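Local coordinates for regulator of G-protein signaling 16 (Mus musculus, PDB 3C7L) that speeds GTP hydrolysis by G protein alpha subunits, driving them into the inactive GDP-bound form and so limiting receptor signalling, including the lifetime of active transducin in phototransduction, at residues N30-F35 against E46-W51; V86-E91 against Q112-T117; E94-N99 against S106-A111. All blocks are in the same frame, centred on the assembly; numbering follows the deposited sequence.

Contact 1. Residues N30-F35 against E46-W51; sequences NGVAAF and ENLEFW
Leu48 reaches from helix 45-57 into the shallow notch between Val32 and Phe35, one turn apart on helix 29-40. The pair belongs to the all-helical RGS domain, where by the usual division of this fold helix 29-40 lies in the terminal subdomain and helix 45-57 in the four-helix bundle, so the contact helps join the two. One methyl of Leu48 does the touching across these segments. CG stands anti to the backbone N (chi1 175°), which sends the branch out across the interface, and CD2 leads, 4.1 Å from CG1 of Val32 and 4.1 Å from CD2 of Phe35. Both neighbours slant across the leucine rather than lying alongside it. Val32 offers the methyl that is anti to its own backbone N, while Phe35 points its CB toward the other helix and brings ring atom CD2 to the leucine. His36 and Leu39 also touch Leu48; with Val32 and Phe35 they stand at i, i+3, i+4 and i+7, the spacing of a knobs-into-holes fit with Leu48 as the knob, and Leu26 touches the leucine from a loop. Phe35 meets the ring of Phe127, their planes about 55° apart. The side-chain contacts across the segments are apolar and few: 136 Å² is buried, and Val32 CA and Leu48 CA are 8.5 Å apart. The nearest approach brings Leu48 CD2 to a backbone atom, Val32 O, at 4.0 Å.

Contact 2. Residues V86-E91 against Q112-T117; sequences VNIDHE and QGKTRT
Thr115 OG1, hydrogen-bonded to Ala111 O one turn earlier in its own helix, is the polar atom that two aliphatic side chains close over. Val86 sets CG2 3.9 Å from Thr115 OG1, and Ile88 brings CD1 to the same atom, Thr115 OG1, also at 3.9 Å. Both side chains meet the threonine at about a right angle. With chi1 at -59° the hydroxyl lies beside the threonine's own backbone N, where it can reach back to the Ala111 carbonyl, so its burial beneath valine and isoleucine costs no polar partner. Thr115 also touches Asn47 and Phe50 of helix 45-57. In Val86 the methyl that meets the hydroxyl, CG2, stands between the backbone N and the carbonyl carbon, a less common valine rotamer. Ile88 bends at chi2 (-54°), turning CD1 in over the root of Lys114. The 3.2 Å between Ile88 CD1 and Lys114 CB is shorter than normal carbon contact, so the exact fit there is doubtful. Beyond CB the lysine chain kinks and runs off, leaving NZ 5.4 Å from Asp89 OD2, a separation at which attraction between the opposite charges is probably modest. Asp89 is the N-cap of helix 90-101, its OD1 accepting from the backbone N of Thr92. Between the two aliphatic residues the chain folds through an inverse gamma turn centred on Asn87, with a weak bond of 2.9 Å from Ile88 N to Val86 O. The arrangement seats on helix 109-128 the loop that links helices 63-78 and 90-101 of the RGS bundle, a loop that in related RGS domains meets the switch regions of the G alpha subunit.

Contact 3. Residues E94-N99 against S106-A111; sequences ELTKTN and SCFDVA
Thr96 and Phe108 pack closely on the buried side of this contact, with the threonine methyl CG2 3.6 Å from ring atom CD1 of Phe108 and the two side chains at about a right angle. Cys107 lays its sulfur over the centre of one face of the Phe108 ring; the same SG lies 3.8 Å from Thr96 O. Phe57 meets the phenylalanine edge-to-face, and Ile73 also touches it. The segments join neighbouring helices of the RGS four-helix bundle, a type I turn from Ser106 to Asp109 leading into helix 109-128. Asn99 holds that turn to helix 90-101: ND2 donates to Cys107 O at 3.2 Å in a nearly straight bond (175°), the acceptor lying in the plane of the amide, although the donor is tilted 24° from the carbonyl plane. A water gives Cys107 O a second hydrogen bond (3.0 Å), donates also to Thr96 OG1 at 2.9 Å, and accepts from Ala111 N. Thr96 OG1 is bonded to Thr92 O as well. With an alanine at Asn99, Cys107 O would probably lose its direct bond to helix 90-101 and keep just the water-mediated link, leaving the turn less firmly held. On the more exposed side Leu95 meets exposed Val110, their methyls CD2 and CG2 modelled 3.3 Å apart, tighter than usual and so of doubtful precision.

How the contacts relate
Contact 1 comes first along the chain and is complete before contact 2 begins; contact 3 falls within the span between the two segments of contact 2. Contacts 2 and 3 both use helices 90-101 and 109-128, and their centres are 10 Å apart. Contact 1 lies farther off, its centre 16 Å from that of contact 2 and 21 Å from that of contact 3. Helix 45-57 bridges the gap: Asn47, Phe50 and Trp51 pack against Gln112 and Thr115, and Phe50 also reaches Ala111. Together they join the bundle and terminal part of one RGS domain, the loop seated by contact 2 probably being among those that meet the G alpha subunit.

Contact 1. Residues N30-F35 against E46-W51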
loop_
_atom_site.group_PDB
_atom_site.type_symbol
_atom_site.label_atom_id
_atom_site.label_comp_id
_atom_site.label_asym_id
_atom_site.label_seq_id
_atom_site.Cartn_x
_atom_site.Cartn_y
_atom_site.Cartn_z
ATOM N N ASN A 30 15.778 3.496 -3.000
ATOM C CA ASN A 30 15.673 4.426 -4.121
ATOM C C ASN A 30 14.434 4.148 -4.961
ATOM O O ASN A 30 13.802 5.073 -5.471
ATOM C CB ASN A 30 16.923 4.360 -5.011
ATOM C CG ASN A 30 18.162 4.911 -4.326
ATOM O OD1 ASN A 30 18.077 5.831 -3.513
ATOM N ND2 ASN A 30 19.323 4.364 -4.671
ATOM N N GLY A 31 14.100 2.869 -5.111
ATOM C CA GLY A 31 12.926 2.497 -5.882
ATOM C C GLY A 31 11.660 3.065 -5.261
ATOM O O GLY A 31 10.850 3.700 -5.947
ATOM N N VAL A 32 11.484 2.840 -3.963
ATOM C CA VAL A 32 10.306 3.352 -3.268
ATOM C C VAL A 32 10.238 4.877 -3.333
ATOM O O VAL A 32 9.177 5.440 -3.593
ATOM C CB VAL A 32 10.290 2.910 -1.792
ATOM C CG1 VAL A 32 9.173 3.615 -1.045
ATOM C CG2 VAL A 32 10.099 1.406 -1.707
ATOM N N ALA A 33 11.366 5.545 -3.105
ATOM C CA ALA A 33 11.391 7.008 -3.140
ATOM C C ALA A 33 10.988 7.533 -4.512
ATOM O O ALA A 33 10.200 8.472 -4.621
ATOM C CB ALA A 33 12.781 7.527 -2.769
ATOM N N ALA A 34 11.529 6.922 -5.560
ATOM C CA ALA A 34 11.219 7.341 -6.923
ATOM C C ALA A 34 9.754 7.079 -7.263
ATOM O O ALA A 34 9.074 7.932 -7.845
ATOM C CB ALA A 34 12.121 6.608 -7.910
ATOM N N PHE A 35 9.271 5.895 -6.896
ATOM C CA PHE A 35 7.890 5.533 -7.182
ATOM C C PHE A 35 6.914 6.394 -6.373
ATOM O O PHE A 35 5.858 6.760 -6.871
ATOM C CB PHE A 35 7.657 4.039 -6.901
ATOM C CG PHE A 35 6.318 3.529 -7.373
ATOM C CD1 PHE A 35 5.845 3.847 -8.645
ATOM C CD2 PHE A 35 5.538 2.714 -6.556
ATOM C CE1 PHE A 35 4.609 3.360 -9.098
ATOM C CE2 PHE A 35 4.303 2.219 -6.994
ATOM C CZ PHE A 35 3.837 2.542 -8.267
ATOM N N GLU A 46 -1.062 7.465 -1.722
ATOM C CA GLU A 46 -1.687 6.821 -0.572
ATOM C C GLU A 46 -1.712 5.304 -0.760
ATOM O O GLU A 46 -1.704 4.560 0.215
ATOM C CB GLU A 46 -3.120 7.320 -0.371
ATOM C CG GLU A 46 -4.071 6.935 -1.488
ATOM C CD GLU A 46 -4.199 8.012 -2.552
ATOM O OE1 GLU A 46 -3.254 8.820 -2.713
ATOM O OE2 GLU A 46 -5.247 8.037 -3.236
ATOM N N ASN A 47 -1.751 4.847 -2.009
ATOM C CA ASN A 47 -1.766 3.407 -2.279
ATOM C C ASN A 47 -0.478 2.769 -1.771
ATOM O O ASN A 47 -0.497 1.697 -1.150
ATOM C CB ASN A 47 -1.913 3.128 -3.781
ATOM C CG ASN A 47 -3.274 3.530 -4.315
ATOM O OD1 ASN A 47 -4.274 3.476 -3.594
ATOM N ND2 ASN A 47 -3.324 3.919 -5.588
ATOM N N LEU A 48 0.643 3.430 -2.044
ATOM C CA LEU A 48 1.944 2.932 -1.618
ATOM C C LEU A 48 2.136 3.073 -0.107
ATOM O O LEU A 48 2.690 2.186 0.535
ATOM C CB LEU A 48 3.060 3.687 -2.355
ATOM C CG LEU A 48 4.498 3.372 -1.934
ATOM C CD1 LEU A 48 4.790 1.887 -2.124
ATOM C CD2 LEU A 48 5.456 4.215 -2.754
ATOM N N GLU A 49 1.682 4.189 0.459
ATOM C CA GLU A 49 1.820 4.416 1.895
ATOM C C GLU A 49 1.027 3.376 2.673
ATOM O O GLU A 49 1.478 2.872 3.702
ATOM C CB GLU A 49 1.350 5.835 2.245
ATOM C CG GLU A 49 2.250 6.896 1.623
ATOM C CD GLU A 49 1.756 8.318 1.810
ATOM O OE1 GLU A 49 0.610 8.520 2.274
ATOM O OE2 GLU A 49 2.529 9.237 1.474
ATOM N N PHE A 50 -0.155 3.046 2.166
ATOM C CA PHE A 50 -1.009 2.053 2.801
ATOM C C PHE A 50 -0.361 0.672 2.744
ATOM O O PHE A 50 -0.342 -0.049 3.742
ATOM C CB PHE A 50 -2.376 2.017 2.109
ATOM C CG PHE A 50 -3.238 0.860 2.525
ATOM C CD1 PHE A 50 -3.579 0.671 3.860
ATOM C CD2 PHE A 50 -3.709 -0.045 1.582
ATOM C CE1 PHE A 50 -4.377 -0.403 4.249
ATOM C CE2 PHE A 50 -4.501 -1.115 1.956
ATOM C CZ PHE A 50 -4.838 -1.298 3.294
ATOM N N TRP A 51 0.168 0.307 1.578
ATOM C CA TRP A 51 0.807 -0.996 1.412
ATOM C C TRP A 51 1.950 -1.141 2.412
ATOM O O TRP A 51 2.040 -2.138 3.122
ATOM C CB TRP A 51 1.340 -1.153 -0.018
ATOM C CG TRP A 51 1.798 -2.551 -0.356
ATOM C CD1 TRP A 51 1.047 -3.550 -0.897
ATOM C CD2 TRP A 51 3.108 -3.100 -0.153
ATOM N NE1 TRP A 51 1.804 -4.690 -1.048
ATOM C CE2 TRP A 51 3.072 -4.440 -0.596
ATOM C CE3 TRP A 51 4.308 -2.588 0.365
ATOM C CZ2 TRP A 51 4.193 -5.279 -0.541
ATOM C CZ3 TRP A 51 5.425 -3.422 0.418
ATOM C CH2 TRP A 51 5.356 -4.752 -0.033
#

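Contact 2. Residues V86-E91 against Q112-T117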
loop_
_atom_site.group_PDB
_atom_site.type_symbol
_atom_site.label_atom_id
_atom_site.label_comp_id
_atom_site.label_asym_id
_atom_site.label_seq_id
_atom_site.Cartn_x
_atom_site.Cartn_y
_atom_site.Cartn_z
ATOM N N VAL A 86 -7.988 4.928 0.449
ATOM C CA VAL A 86 -7.569 4.256 -0.778
ATOM C C VAL A 86 -8.804 3.862 -1.586
ATOM O O VAL A 86 -9.868 3.620 -1.019
ATOM C CB VAL A 86 -6.723 2.993 -0.478
ATOM C CG1 VAL A 86 -5.434 3.395 0.232
ATOM C CG2 VAL A 86 -7.515 2.019 0.380
ATOM N N ASN A 87 -8.655 3.785 -2.904
ATOM C CA ASN A 87 -9.774 3.438 -3.777
ATOM C C ASN A 87 -10.156 1.962 -3.738
ATOM O O ASN A 87 -9.739 1.166 -4.581
ATOM C CB ASN A 87 -9.470 3.862 -5.215
ATOM C CG ASN A 87 -10.618 3.565 -6.164
ATOM O OD1 ASN A 87 -11.777 3.861 -5.868
ATOM N ND2 ASN A 87 -10.299 2.989 -7.315
ATOM N N ILE A 88 -10.973 1.620 -2.751
ATOM C CA ILE A 88 -11.452 0.265 -2.537
ATOM C C ILE A 88 -12.982 0.278 -2.601
ATOM O O ILE A 88 -13.599 1.288 -2.272
ATOM C CB ILE A 88 -11.001 -0.233 -1.145
ATOM C CG1 ILE A 88 -9.499 -0.510 -1.153
ATOM C CG2 ILE A 88 -11.796 -1.437 -0.736
ATOM C CD1 ILE A 88 -9.058 -1.440 -2.244
ATOM N N ASP A 89 -13.599 -0.827 -3.018
ATOM C CA ASP A 89 -15.061 -0.857 -3.080
ATOM C C ASP A 89 -15.650 -1.016 -1.682
ATOM O O ASP A 89 -14.927 -1.298 -0.729
ATOM C CB ASP A 89 -15.564 -1.984 -4.000
ATOM C CG ASP A 89 -15.088 -3.365 -3.573
ATOM O OD1 ASP A 89 -14.903 -3.603 -2.360
ATOM O OD2 ASP A 89 -14.921 -4.228 -4.461
ATOM N N HIS A 90 -16.959 -0.820 -1.551
ATOM C CA HIS A 90 -17.610 -0.946 -0.252
ATOM C C HIS A 90 -17.448 -2.354 0.308
ATOM O O HIS A 90 -17.277 -2.539 1.513
ATOM C CB HIS A 90 -19.103 -0.633 -0.358
ATOM C CG HIS A 90 -19.880 -1.032 0.856
ATOM N ND1 HIS A 90 -19.749 -0.388 2.067
ATOM C CD2 HIS A 90 -20.754 -2.046 1.061
ATOM C CE1 HIS A 90 -20.508 -0.987 2.966
ATOM N NE2 HIS A 90 -21.129 -1.997 2.382
ATOM N N GLU A 91 -17.525 -3.339 -0.578
ATOM C CA GLU A 91 -17.392 -4.737 -0.195
ATOM C C GLU A 91 -16.143 -4.939 0.658
ATOM O O GLU A 91 -16.203 -5.493 1.762
ATOM C CB GLU A 91 -17.287 -5.604 -1.449
ATOM C CG GLU A 91 -17.387 -7.088 -1.177
ATOM C CD GLU A 91 -18.784 -7.501 -0.771
ATOM O OE1 GLU A 91 -19.701 -7.408 -1.620
ATOM O OE2 GLU A 91 -18.971 -7.913 0.398
ATOM N N GLN A 112 -5.164 -4.665 1.031
ATOM C CA GLN A 112 -3.786 -4.516 0.567
ATOM C C GLN A 112 -3.617 -5.087 -0.838
ATOM O O GLN A 112 -2.929 -4.503 -1.677
ATOM C CB GLN A 112 -2.815 -5.197 1.550
ATOM C CG GLN A 112 -1.356 -5.209 1.080
ATOM C CD GLN A 112 -0.388 -5.700 2.150
ATOM O OE1 GLN A 112 -0.760 -6.468 3.037
ATOM N NE2 GLN A 112 0.867 -5.265 2.059
ATOM N N GLY A 113 -4.258 -6.228 -1.091
ATOM C CA GLY A 113 -4.180 -6.855 -2.400
ATOM C C GLY A 113 -4.853 -6.035 -3.488
ATOM O O GLY A 113 -4.354 -5.956 -4.616
ATOM N N LYS A 114 -5.996 -5.433 -3.169
ATOM C CA LYS A 114 -6.703 -4.609 -4.143
ATOM C C LYS A 114 -5.859 -3.371 -4.433
ATOM O O LYS A 114 -5.717 -2.955 -5.585
ATOM C CB LYS A 114 -8.067 -4.165 -3.604
ATOM C CG LYS A 114 -9.062 -5.276 -3.339
ATOM C CD LYS A 114 -9.460 -6.006 -4.609
ATOM C CE LYS A 114 -10.545 -7.039 -4.328
ATOM N NZ LYS A 114 -10.947 -7.766 -5.564
ATOM N N THR A 115 -5.297 -2.784 -3.378
ATOM C CA THR A 115 -4.467 -1.592 -3.520
ATOM C C THR A 115 -3.189 -1.925 -4.281
ATOM O O THR A 115 -2.703 -1.119 -5.080
ATOM C CB THR A 115 -4.131 -0.990 -2.142
ATOM O OG1 THR A 115 -5.353 -0.650 -1.472
ATOM C CG2 THR A 115 -3.288 0.275 -2.298
ATOM N N ARG A 116 -2.652 -3.119 -4.048
ATOM C CA ARG A 116 -1.448 -3.549 -4.754
ATOM C C ARG A 116 -1.734 -3.598 -6.262
ATOM O O ARG A 116 -0.933 -3.131 -7.077
ATOM C CB ARG A 116 -1.020 -4.942 -4.290
ATOM C CG ARG A 116 0.224 -5.442 -5.005
ATOM C CD ARG A 116 0.461 -6.934 -4.821
ATOM N NE ARG A 116 1.569 -7.374 -5.665
ATOM C CZ ARG A 116 2.785 -7.685 -5.229
ATOM N NH1 ARG A 116 3.085 -7.630 -3.935
ATOM N NH2 ARG A 116 3.721 -8.025 -6.104
ATOM N N THR A 117 -2.882 -4.168 -6.626
ATOM C CA THR A 117 -3.257 -4.277 -8.029
ATOM C C THR A 117 -3.487 -2.904 -8.647
ATOM O O THR A 117 -3.211 -2.690 -9.828
ATOM C CB THR A 117 -4.518 -5.146 -8.194
ATOM O OG1 THR A 117 -4.236 -6.470 -7.734
ATOM C CG2 THR A 117 -4.943 -5.211 -9.657
#

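Contact 3. Residues E94-N99 against S106-A111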
loop_
_atom_site.group_PDB
_atom_site.type_symbol
_atom_site.label_atom_id
_atom_site.label_comp_id
_atom_site.label_asym_id
_atom_site.label_seq_id
_atom_site.Cartn_x
_atom_site.Cartn_y
_atom_site.Cartn_z
ATOM N N GLU A 94 -16.143 -2.939 4.029
ATOM C CA GLU A 94 -17.012 -3.597 5.002
ATOM C C GLU A 94 -16.320 -4.834 5.571
ATOM O O GLU A 94 -16.393 -5.108 6.769
ATOM C CB GLU A 94 -18.334 -3.983 4.325
ATOM C CG GLU A 94 -19.370 -4.609 5.242
ATOM C CD GLU A 94 -19.652 -3.764 6.461
ATOM O OE1 GLU A 94 -19.850 -2.541 6.305
ATOM O OE2 GLU A 94 -19.678 -4.323 7.576
ATOM N N LEU A 95 -15.646 -5.572 4.694
ATOM C CA LEU A 95 -14.916 -6.773 5.085
ATOM C C LEU A 95 -13.817 -6.408 6.084
ATOM O O LEU A 95 -13.648 -7.060 7.112
ATOM C CB LEU A 95 -14.279 -7.429 3.854
ATOM C CG LEU A 95 -13.374 -8.626 4.162
ATOM C CD1 LEU A 95 -14.243 -9.826 4.430
ATOM C CD2 LEU A 95 -12.433 -8.915 3.005
ATOM N N THR A 96 -13.074 -5.352 5.771
ATOM C CA THR A 96 -11.989 -4.911 6.635
ATOM C C THR A 96 -12.516 -4.506 8.009
ATOM O O THR A 96 -11.924 -4.842 9.027
ATOM C CB THR A 96 -11.224 -3.738 5.985
ATOM O OG1 THR A 96 -10.762 -4.140 4.687
ATOM C CG2 THR A 96 -10.031 -3.334 6.838
ATOM N N LYS A 97 -13.638 -3.792 8.035
ATOM C CA LYS A 97 -14.239 -3.369 9.298
ATOM C C LYS A 97 -14.658 -4.598 10.107
ATOM O O LYS A 97 -14.447 -4.653 11.318
ATOM C CB LYS A 97 -15.462 -2.487 9.033
ATOM C CG LYS A 97 -16.175 -2.023 10.295
ATOM C CD LYS A 97 -17.463 -1.278 9.960
ATOM C CE LYS A 97 -18.156 -0.769 11.219
ATOM N NZ LYS A 97 -19.424 -0.032 10.913
ATOM N N THR A 98 -15.253 -5.577 9.428
ATOM C CA THR A 98 -15.698 -6.814 10.069
ATOM C C THR A 98 -14.500 -7.549 10.656
ATOM O O THR A 98 -14.566 -8.079 11.764
ATOM C CB THR A 98 -16.405 -7.740 9.056
ATOM O OG1 THR A 98 -17.613 -7.115 8.605
ATOM C CG2 THR A 98 -16.736 -9.090 9.691
ATOM N N ASN A 99 -13.405 -7.582 9.904
ATOM C CA ASN A 99 -12.193 -8.238 10.368
ATOM C C ASN A 99 -11.631 -7.476 11.558
ATOM O O ASN A 99 -11.062 -8.060 12.471
ATOM C CB ASN A 99 -11.145 -8.277 9.255
ATOM C CG ASN A 99 -11.565 -9.151 8.091
ATOM O OD1 ASN A 99 -12.468 -9.976 8.216
ATOM N ND2 ASN A 99 -10.891 -8.988 6.958
ATOM N N SER A 106 -4.863 -11.045 9.475
ATOM C CA SER A 106 -4.954 -10.860 8.030
ATOM C C SER A 106 -6.041 -9.833 7.737
ATOM O O SER A 106 -6.566 -9.757 6.632
ATOM C CB SER A 106 -5.275 -12.193 7.345
ATOM O OG SER A 106 -6.542 -12.683 7.746
ATOM N N CYS A 107 -6.354 -9.040 8.759
ATOM C CA CYS A 107 -7.372 -8.001 8.707
ATOM C C CYS A 107 -7.386 -7.173 7.421
ATOM O O CYS A 107 -8.440 -6.954 6.818
ATOM C CB CYS A 107 -7.188 -7.071 9.911
ATOM S SG CYS A 107 -8.333 -5.706 9.971
ATOM N N PHE A 108 -6.210 -6.727 7.000
ATOM C CA PHE A 108 -6.082 -5.888 5.811
ATOM C C PHE A 108 -5.697 -6.593 4.507
ATOM O O PHE A 108 -5.508 -5.932 3.485
ATOM C CB PHE A 108 -5.057 -4.788 6.090
ATOM C CG PHE A 108 -5.392 -3.930 7.277
ATOM C CD1 PHE A 108 -6.457 -3.041 7.231
ATOM C CD2 PHE A 108 -4.630 -4.002 8.442
ATOM C CE1 PHE A 108 -6.756 -2.236 8.322
ATOM C CE2 PHE A 108 -4.921 -3.200 9.537
ATOM C CZ PHE A 108 -5.986 -2.314 9.479
ATOM N N ASP A 109 -5.582 -7.918 4.529
ATOM C CA ASP A 109 -5.191 -8.673 3.334
ATOM C C ASP A 109 -5.919 -8.337 2.034
ATOM O O ASP A 109 -5.281 -8.059 1.014
ATOM C CB ASP A 109 -5.313 -10.175 3.600
ATOM C CG ASP A 109 -4.127 -10.728 4.358
ATOM O OD1 ASP A 109 -3.488 -9.964 5.117
ATOM O OD2 ASP A 109 -3.841 -11.935 4.206
ATOM N N VAL A 110 -7.245 -8.357 2.051
ATOM C CA VAL A 110 -7.985 -8.069 0.833
ATOM C C VAL A 110 -7.757 -6.630 0.372
ATOM O O VAL A 110 -7.537 -6.385 -0.813
ATOM C CB VAL A 110 -9.492 -8.342 1.018
ATOM C CG1 VAL A 110 -10.230 -8.100 -0.283
ATOM C CG2 VAL A 110 -9.698 -9.785 1.461
ATOM N N ALA A 111 -7.791 -5.687 1.309
ATOM C CA ALA A 111 -7.570 -4.280 0.979
ATOM C C ALA A 111 -6.173 -4.066 0.402
ATOM O O ALA A 111 -6.016 -3.368 -0.598
ATOM C CB ALA A 111 -7.753 -3.409 2.219
HETATM O O HOH W 1 -8.935 -6.204 3.943
#